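Local coordinates for protein MHC class I antigen (Anolis carolinensis, PDB 7CPO) that probably presents short peptides at the cell surface to T cells, holding them in the groove of its membrane-distal domain in complex with beta2-microglobulin, at residues Phe35-Pro47 / Tyr62-Glu74. Residues are numbered along the deposited sequence; the frame is centred on the assembly and turned at random.
Sequences FVSYNASTRRYLP and YWERNTLYAQGHE
Tyr-45, on edge strand 44-47 of the MHC class I platform, points at helix 62-87, one wall of the peptide groove, and packs against Tyr-62, Trp-63 and Asn-66. A chi1 of 179° swings CG away from the backbone N and lays the ring against the helix: Asn-66 CB makes a CH-pi contact over one face, modelled too tightly to be exact, while Tyr-62 CE2 and Trp-63 CE3 meet the rim. An apolar side chain of the bound peptide also rests on Tyr-45, whose hydroxyl bonds to that of Tyr-9. Trp-63 is broad enough to take Pro-47 CD over its six-membered ring, 4.0 Å from the centroid, and Val-36 CG1 at its edge. Small Ala-70 lets the Tyr-38 ring come close, CB to CD1 3.6 Å.

Polar bonds tie both strands to the helix. Tyr-45 N donates to Thr-67 OG1 (3.1 Å), and that hydroxyl in turn donates to Trp-63 O. The extended chain of Glu-74 brings up OE1, which accepts a hydrogen bond from Tyr-38 OH (3.0 Å). Arg-44, bent at chi2 and chi3, folds back over Thr-67 into a salt bridge with Glu-64, opposite charges whose flat ends suit a two-pronged grip. NH1 meets OE1 almost straight (176°), whereas NH2 reaches OE2 at 2.8 Å from above the carboxylate plane.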
ATOM      1  N   PHE A  35       2.971 -11.152   0.423  1.00 12.64           N
ATOM      2  CA  PHE A  35       3.481 -12.503   0.598  1.00 13.42           C
ATOM      3  C   PHE A  35       4.464 -12.943  -0.476  1.00 15.61           C
ATOM      4  O   PHE A  35       5.263 -13.851  -0.212  1.00 19.31           O
ATOM      5  CB  PHE A  35       2.325 -13.522   0.697  1.00 15.81           C
ATOM      6  CG  PHE A  35       1.604 -13.814  -0.619  1.00 16.66           C
ATOM      7  CD1 PHE A  35       1.870 -14.983  -1.334  1.00 14.69           C
ATOM      8  CD2 PHE A  35       0.617 -12.963  -1.093  1.00 13.50           C
ATOM      9  CE1 PHE A  35       1.199 -15.271  -2.517  1.00 12.73           C
ATOM     10  CE2 PHE A  35      -0.051 -13.240  -2.263  1.00 15.11           C
ATOM     11  CZ  PHE A  35       0.246 -14.395  -2.985  1.00 16.20           C
ATOM     12  N   VAL A  36       4.469 -12.312  -1.653  1.00 11.65           N
ATOM     13  CA  VAL A  36       5.438 -12.621  -2.696  1.00 12.63           C
ATOM     14  C   VAL A  36       5.832 -11.317  -3.358  1.00 14.02           C
ATOM     15  O   VAL A  36       5.086 -10.338  -3.337  1.00 15.72           O
ATOM     16  CB  VAL A  36       4.892 -13.608  -3.766  1.00 13.72           C
ATOM     17  CG1 VAL A  36       4.795 -15.035  -3.196  1.00  8.69           C
ATOM     18  CG2 VAL A  36       3.531 -13.116  -4.301  1.00 10.71           C
ATOM     19  N   SER A  37       7.026 -11.295  -3.941  1.00 13.53           N
ATOM     20  CA  SER A  37       7.315 -10.189  -4.832  1.00 20.97           C
ATOM     21  C   SER A  37       8.295 -10.672  -5.879  1.00 17.99           C
ATOM     22  O   SER A  37       9.023 -11.644  -5.677  1.00 17.97           O
ATOM     23  CB  SER A  37       7.841  -8.943  -4.096  1.00 22.74           C
ATOM     24  OG  SER A  37       9.239  -8.914  -4.029  1.00 34.09           O
ATOM     25  N   TYR A  38       8.254 -10.040  -7.024  1.00 18.90           N
ATOM     26  CA  TYR A  38       9.195 -10.355  -8.075  1.00 24.85           C
ATOM     27  C   TYR A  38      10.202  -9.228  -8.051  1.00 30.09           C
ATOM     28  O   TYR A  38       9.916  -8.098  -8.446  1.00 27.32           O
ATOM     29  CB  TYR A  38       8.535 -10.494  -9.431  1.00 18.95           C
ATOM     30  CG  TYR A  38       9.539 -10.606 -10.549  1.00 25.99           C
ATOM     31  CD1 TYR A  38      10.097 -11.826 -10.885  1.00 21.69           C
ATOM     32  CD2 TYR A  38       9.933  -9.486 -11.264  1.00 26.89           C
ATOM     33  CE1 TYR A  38      11.011 -11.930 -11.911  1.00 24.65           C
ATOM     34  CE2 TYR A  38      10.842  -9.579 -12.287  1.00 29.52           C
ATOM     35  CZ  TYR A  38      11.385 -10.801 -12.609  1.00 30.25           C
ATOM     36  OH  TYR A  38      12.293 -10.880 -13.640  1.00 34.18           O
ATOM     37  N   ASN A  39      11.374  -9.541  -7.554  1.00 34.40           N
ATOM     38  CA  ASN A  39      12.421  -8.557  -7.389  1.00 55.32           C
ATOM     39  C   ASN A  39      13.055  -8.432  -8.782  1.00 48.85           C
ATOM     40  O   ASN A  39      13.666  -9.374  -9.300  1.00 41.93           O
ATOM     41  CB  ASN A  39      13.270  -9.030  -6.197  1.00 55.42           C
ATOM     42  CG  ASN A  39      14.629  -8.384  -6.054  1.00 52.29           C
ATOM     43  OD1 ASN A  39      15.131  -7.782  -6.969  1.00 63.97           O
ATOM     44  ND2 ASN A  39      15.305  -8.690  -4.956  1.00 41.20           N
ATOM     45  N   ALA A  40      12.752  -7.316  -9.467  1.00 54.68           N
ATOM     46  CA  ALA A  40      13.218  -7.131 -10.841  1.00 43.65           C
ATOM     47  C   ALA A  40      14.729  -7.157 -10.890  1.00 48.19           C
ATOM     48  O   ALA A  40      15.337  -7.472 -11.922  1.00 47.26           O
ATOM     49  CB  ALA A  40      12.729  -5.804 -11.393  1.00 37.31           C
ATOM     50  N   SER A  41      15.365  -6.831  -9.776  1.00 51.55           N
ATOM     51  CA  SER A  41      16.733  -7.268  -9.626  1.00 55.14           C
ATOM     52  C   SER A  41      16.762  -8.786  -9.680  1.00 63.56           C
ATOM     53  O   SER A  41      17.259  -9.330 -10.659  1.00 78.08           O
ATOM     54  CB  SER A  41      17.380  -6.680  -8.357  1.00 49.68           C
ATOM     55  OG  SER A  41      18.641  -7.298  -8.155  1.00 59.45           O
ATOM     56  N   THR A  42      16.084  -9.499  -8.747  1.00 66.87           N
ATOM     57  CA  THR A  42      16.370 -10.964  -8.645  1.00 60.97           C
ATOM     58  C   THR A  42      16.062 -11.734  -9.900  1.00 54.93           C
ATOM     59  O   THR A  42      16.623 -12.820 -10.093  1.00 50.26           O
ATOM     60  CB  THR A  42      15.628 -11.778  -7.590  1.00 65.04           C
ATOM     61  OG1 THR A  42      14.273 -11.272  -7.488  1.00 60.84           O
ATOM     62  CG2 THR A  42      16.400 -11.758  -6.328  1.00 64.57           C
ATOM     63  N   ARG A  43      15.103 -11.270 -10.699  1.00 44.02           N
ATOM     64  CA  ARG A  43      14.511 -12.095 -11.763  1.00 42.82           C
ATOM     65  C   ARG A  43      13.893 -13.369 -11.204  1.00 34.20           C
ATOM     66  O   ARG A  43      13.664 -14.312 -11.944  1.00 48.49           O
ATOM     67  CB  ARG A  43      15.552 -12.464 -12.832  1.00 52.98           C
ATOM     68  CG  ARG A  43      15.924 -11.374 -13.832  1.00 60.00           C
ATOM     69  CD  ARG A  43      17.461 -11.305 -13.930  1.00 62.24           C
ATOM     70  NE  ARG A  43      17.953 -10.512 -15.060  1.00 70.52           N
ATOM     71  CZ  ARG A  43      18.645 -10.997 -16.096  1.00 71.32           C
ATOM     72  NH1 ARG A  43      18.987 -12.288 -16.159  1.00 60.61           N
ATOM     73  NH2 ARG A  43      19.034 -10.173 -17.061  1.00 68.50           N
ATOM     74  N   ARG A  44      13.651 -13.374  -9.887  1.00 28.96           N
ATOM     75  CA  ARG A  44      13.029 -14.474  -9.161  1.00 25.97           C
ATOM     76  C   ARG A  44      11.781 -13.944  -8.493  1.00 25.94           C
ATOM     77  O   ARG A  44      11.810 -12.858  -7.922  1.00 25.11           O
ATOM     78  CB  ARG A  44      13.975 -15.086  -8.148  1.00 19.51           C
ATOM     79  CG  ARG A  44      15.293 -15.540  -8.727  1.00 29.26           C
ATOM     80  CD  ARG A  44      15.116 -16.777  -9.578  1.00 27.60           C
ATOM     81  NE  ARG A  44      14.405 -17.820  -8.845  1.00 36.29           N
ATOM     82  CZ  ARG A  44      13.946 -18.945  -9.392  1.00 38.78           C
ATOM     83  NH1 ARG A  44      14.131 -19.197 -10.691  1.00 38.43           N
ATOM     84  NH2 ARG A  44      13.287 -19.814  -8.637  1.00 38.50           N
ATOM     85  N   TYR A  45      10.682 -14.671  -8.631  1.00 19.62           N
ATOM     86  CA  TYR A  45       9.529 -14.485  -7.770  1.00 20.73           C
ATOM     87  C   TYR A  45       9.873 -15.067  -6.396  1.00 17.61           C
ATOM     88  O   TYR A  45      10.197 -16.254  -6.287  1.00 19.74           O
ATOM     89  CB  TYR A  45       8.354 -15.171  -8.453  1.00 12.31           C
ATOM     90  CG  TYR A  45       6.977 -15.195  -7.835  1.00 24.10           C
ATOM     91  CD1 TYR A  45       6.022 -14.217  -8.151  1.00 25.78           C
ATOM     92  CD2 TYR A  45       6.572 -16.276  -7.046  1.00 30.36           C
ATOM     93  CE1 TYR A  45       4.700 -14.290  -7.639  1.00 19.31           C
ATOM     94  CE2 TYR A  45       5.254 -16.365  -6.535  1.00 19.91           C
ATOM     95  CZ  TYR A  45       4.323 -15.378  -6.838  1.00 22.42           C
ATOM     96  OH  TYR A  45       3.028 -15.501  -6.313  1.00 22.95           O
ATOM     97  N   LEU A  46       9.852 -14.234  -5.359  1.00 15.72           N
ATOM     98  CA  LEU A  46      10.404 -14.643  -4.074  1.00 20.85           C
ATOM     99  C   LEU A  46       9.356 -14.655  -2.961  1.00 18.58           C
ATOM    100  O   LEU A  46       8.397 -13.880  -2.982  1.00 17.54           O
ATOM    101  CB  LEU A  46      11.556 -13.723  -3.648  1.00 22.60           C
ATOM    102  CG  LEU A  46      12.810 -13.809  -4.507  1.00 19.82           C
ATOM    103  CD1 LEU A  46      13.885 -12.867  -3.987  1.00 18.29           C
ATOM    104  CD2 LEU A  46      13.294 -15.252  -4.555  1.00 16.78           C
ATOM    105  N   PRO A  47       9.523 -15.529  -1.970  1.00 15.71           N
ATOM    106  CA  PRO A  47       8.638 -15.495  -0.809  1.00 14.89           C
ATOM    107  C   PRO A  47       8.981 -14.317   0.085  1.00 17.91           C
ATOM    108  O   PRO A  47      10.149 -13.960   0.251  1.00 23.56           O
ATOM    109  CB  PRO A  47       8.924 -16.824  -0.101  1.00 17.57           C
ATOM    110  CG  PRO A  47      10.285 -17.170  -0.511  1.00 16.88           C
ATOM    111  CD  PRO A  47      10.422 -16.692  -1.942  1.00 18.75           C
ATOM    112  N   TYR A  62       6.122 -24.275  -7.947  1.00 19.33           N
ATOM    113  CA  TYR A  62       5.495 -22.972  -7.744  1.00 18.76           C
ATOM    114  C   TYR A  62       6.438 -21.805  -8.044  1.00 19.43           C
ATOM    115  O   TYR A  62       6.065 -20.856  -8.746  1.00 19.45           O
ATOM    116  CB  TYR A  62       4.990 -22.901  -6.304  1.00 19.99           C
ATOM    117  CG  TYR A  62       4.243 -21.648  -5.935  1.00 17.85           C
ATOM    118  CD1 TYR A  62       2.877 -21.518  -6.198  1.00 19.71           C
ATOM    119  CD2 TYR A  62       4.888 -20.601  -5.277  1.00 20.60           C
ATOM    120  CE1 TYR A  62       2.180 -20.368  -5.832  1.00 16.43           C
ATOM    121  CE2 TYR A  62       4.196 -19.447  -4.900  1.00 17.60           C
ATOM    122  CZ  TYR A  62       2.844 -19.344  -5.176  1.00 15.89           C
ATOM    123  OH  TYR A  62       2.174 -18.200  -4.817  1.00 15.33           O
ATOM    124  N   TRP A  63       7.664 -21.854  -7.516  1.00 15.58           N
ATOM    125  CA  TRP A  63       8.570 -20.716  -7.648  1.00 18.52           C
ATOM    126  C   TRP A  63       9.098 -20.575  -9.076  1.00 26.47           C
ATOM    127  O   TRP A  63       9.219 -19.452  -9.586  1.00 21.69           O
ATOM    128  CB  TRP A  63       9.704 -20.843  -6.628  1.00 17.04           C
ATOM    129  CG  TRP A  63       9.146 -20.917  -5.234  1.00 18.45           C
ATOM    130  CD1 TRP A  63       9.143 -22.005  -4.403  1.00 19.45           C
ATOM    131  CD2 TRP A  63       8.439 -19.878  -4.536  1.00 14.81           C
ATOM    132  NE1 TRP A  63       8.508 -21.695  -3.220  1.00 16.37           N
ATOM    133  CE2 TRP A  63       8.061 -20.398  -3.283  1.00 18.37           C
ATOM    134  CE3 TRP A  63       8.120 -18.551  -4.838  1.00 16.54           C
ATOM    135  CZ2 TRP A  63       7.366 -19.638  -2.342  1.00 15.94           C
ATOM    136  CZ3 TRP A  63       7.439 -17.804  -3.909  1.00 14.36           C
ATOM    137  CH2 TRP A  63       7.063 -18.350  -2.674  1.00 17.97           C
ATOM    138  N   GLU A  64       9.396 -21.691  -9.750  1.00 18.00           N
ATOM    139  CA  GLU A  64       9.839 -21.593 -11.135  1.00 23.63           C
ATOM    140  C   GLU A  64       8.716 -21.095 -12.038  1.00 22.71           C
ATOM    141  O   GLU A  64       8.933 -20.205 -12.873  1.00 22.25           O
ATOM    142  CB  GLU A  64      10.367 -22.941 -11.645  1.00 22.95           C
ATOM    143  CG  GLU A  64      11.614 -23.421 -10.955  1.00 34.80           C
ATOM    144  CD  GLU A  64      12.774 -22.427 -11.004  1.00 44.34           C
ATOM    145  OE1 GLU A  64      13.052 -21.837 -12.084  1.00 40.31           O
ATOM    146  OE2 GLU A  64      13.410 -22.249  -9.937  1.00 49.98           O
ATOM    147  N   ARG A  65       7.512 -21.670 -11.902  1.00 13.96           N
ATOM    148  CA  ARG A  65       6.401 -21.265 -12.765  1.00 21.70           C
ATOM    149  C   ARG A  65       6.098 -19.775 -12.613  1.00 21.70           C
ATOM    150  O   ARG A  65       6.047 -19.041 -13.606  1.00 19.43           O
ATOM    151  CB  ARG A  65       5.156 -22.107 -12.470  1.00 15.20           C
ATOM    152  CG  ARG A  65       4.058 -22.007 -13.541  1.00 17.93           C
ATOM    153  CD  ARG A  65       3.099 -23.190 -13.434  1.00 12.12           C
ATOM    154  NE  ARG A  65       2.620 -23.231 -12.078  1.00 29.74           N
ATOM    155  CZ  ARG A  65       2.766 -24.251 -11.251  1.00 27.47           C
ATOM    156  NH1 ARG A  65       3.322 -25.368 -11.665  1.00 22.07           N
ATOM    157  NH2 ARG A  65       2.324 -24.144 -10.007  1.00 32.14           N
ATOM    158  N   ASN A  66       5.950 -19.301 -11.369  1.00 16.87           N
ATOM    159  CA  ASN A  66       5.684 -17.881 -11.145  1.00 16.56           C
ATOM    160  C   ASN A  66       6.830 -17.006 -11.641  1.00 17.60           C
ATOM    161  O   ASN A  66       6.601 -15.919 -12.191  1.00 21.66           O
ATOM    162  CB  ASN A  66       5.438 -17.624  -9.663  1.00 17.44           C
ATOM    163  CG  ASN A  66       4.030 -17.993  -9.217  1.00 20.19           C
ATOM    164  OD1 ASN A  66       3.093 -17.208  -9.379  1.00 25.08           O
ATOM    165  ND2 ASN A  66       3.881 -19.174  -8.616  1.00 17.03           N
ATOM    166  N   THR A  67       8.070 -17.453 -11.448  1.00 18.95           N
ATOM    167  CA  THR A  67       9.227 -16.723 -11.966  1.00 16.60           C
ATOM    168  C   THR A  67       9.182 -16.601 -13.497  1.00 21.70           C
ATOM    169  O   THR A  67       9.360 -15.509 -14.050  1.00 17.35           O
ATOM    170  CB  THR A  67      10.509 -17.430 -11.513  1.00 21.50           C
ATOM    171  OG1 THR A  67      10.606 -17.380 -10.087  1.00 18.60           O
ATOM    172  CG2 THR A  67      11.746 -16.796 -12.118  1.00 20.28           C
ATOM    173  N   LEU A  68       8.954 -17.718 -14.202  1.00 19.99           N
ATOM    174  CA  LEU A  68       8.898 -17.676 -15.667  1.00 24.13           C
ATOM    175  C   LEU A  68       7.770 -16.764 -16.152  1.00 20.18           C
ATOM    176  O   LEU A  68       7.971 -15.932 -17.041  1.00 21.73           O
ATOM    177  CB  LEU A  68       8.744 -19.094 -16.241  1.00 16.68           C
ATOM    178  CG  LEU A  68       9.922 -20.071 -16.050  1.00 23.44           C
ATOM    179  CD1 LEU A  68       9.492 -21.540 -16.119  1.00 13.71           C
ATOM    180  CD2 LEU A  68      11.051 -19.812 -17.058  1.00 23.56           C
ATOM    181  N   TYR A  69       6.582 -16.889 -15.552  1.00 17.03           N
ATOM    182  CA  TYR A  69       5.462 -16.020 -15.907  1.00 16.98           C
ATOM    183  C   TYR A  69       5.776 -14.559 -15.615  1.00 21.35           C
ATOM    184  O   TYR A  69       5.503 -13.678 -16.443  1.00 17.94           O
ATOM    185  CB  TYR A  69       4.204 -16.431 -15.139  1.00 20.95           C
ATOM    186  CG  TYR A  69       3.539 -17.716 -15.583  1.00 18.68           C
ATOM    187  CD1 TYR A  69       3.897 -18.338 -16.767  1.00 19.48           C
ATOM    188  CD2 TYR A  69       2.535 -18.302 -14.807  1.00 22.93           C
ATOM    189  CE1 TYR A  69       3.273 -19.520 -17.173  1.00 26.93           C
ATOM    190  CE2 TYR A  69       1.906 -19.467 -15.202  1.00 25.32           C
ATOM    191  CZ  TYR A  69       2.282 -20.073 -16.391  1.00 24.37           C
ATOM    192  OH  TYR A  69       1.678 -21.242 -16.785  1.00 29.31           O
ATOM    193  N   ALA A  70       6.301 -14.273 -14.412  1.00 19.70           N
ATOM    194  CA  ALA A  70       6.591 -12.885 -14.050  1.00 27.08           C
ATOM    195  C   ALA A  70       7.625 -12.284 -15.000  1.00 24.33           C
ATOM    196  O   ALA A  70       7.474 -11.142 -15.461  1.00 19.18           O
ATOM    197  CB  ALA A  70       7.061 -12.797 -12.590  1.00 17.22           C
ATOM    198  N   GLN A  71       8.667 -13.058 -15.319  1.00 21.82           N
ATOM    199  CA  GLN A  71       9.619 -12.660 -16.349  1.00 21.13           C
ATOM    200  C   GLN A  71       8.916 -12.386 -17.667  1.00 21.23           C
ATOM    201  O   GLN A  71       9.195 -11.380 -18.329  1.00 26.58           O
ATOM    202  CB  GLN A  71      10.665 -13.750 -16.534  1.00 17.17           C
ATOM    203  CG  GLN A  71      11.692 -13.759 -15.455  1.00 28.06           C
ATOM    204  CD  GLN A  71      12.737 -14.830 -15.654  1.00 26.34           C
ATOM    205  OE1 GLN A  71      13.691 -14.905 -14.892  1.00 30.82           O
ATOM    206  NE2 GLN A  71      12.572 -15.655 -16.686  1.00 26.69           N
ATOM    207  N   GLY A  72       8.018 -13.286 -18.078  1.00 19.02           N
ATOM    208  CA  GLY A  72       7.246 -13.040 -19.288  1.00 16.32           C
ATOM    209  C   GLY A  72       6.491 -11.725 -19.229  1.00 19.34           C
ATOM    210  O   GLY A  72       6.481 -10.956 -20.192  1.00 16.34           O
ATOM    211  N   HIS A  73       5.865 -11.437 -18.085  1.00 21.58           N
ATOM    212  CA  HIS A  73       5.109 -10.193 -17.953  1.00 27.23           C
ATOM    213  C   HIS A  73       6.023  -8.973 -18.052  1.00 24.08           C
ATOM    214  O   HIS A  73       5.664  -7.972 -18.684  1.00 21.62           O
ATOM    215  CB  HIS A  73       4.347 -10.178 -16.625  1.00 21.59           C
ATOM    216  CG  HIS A  73       3.378 -11.305 -16.466  1.00 18.61           C
ATOM    217  ND1 HIS A  73       2.908 -11.709 -15.235  1.00 18.83           N
ATOM    218  CD2 HIS A  73       2.780 -12.106 -17.379  1.00 21.07           C
ATOM    219  CE1 HIS A  73       2.067 -12.715 -15.396  1.00 18.85           C
ATOM    220  NE2 HIS A  73       1.972 -12.976 -16.688  1.00 19.30           N
ATOM    221  N   GLU A  74       7.208  -9.038 -17.431  1.00 22.92           N
ATOM    222  CA  GLU A  74       8.168  -7.943 -17.536  1.00 22.18           C
ATOM    223  C   GLU A  74       8.519  -7.645 -18.992  1.00 19.21           C
ATOM    224  O   GLU A  74       8.488  -6.486 -19.423  1.00 22.61           O
ATOM    225  CB  GLU A  74       9.430  -8.264 -16.727  1.00 24.30           C
ATOM    226  CG  GLU A  74      10.406  -7.084 -16.652  1.00 27.46           C
ATOM    227  CD  GLU A  74      11.704  -7.413 -15.939  1.00 37.08           C
ATOM    228  OE1 GLU A  74      11.897  -8.580 -15.525  1.00 41.93           O
ATOM    229  OE2 GLU A  74      12.545  -6.501 -15.803  1.00 37.33           O
TER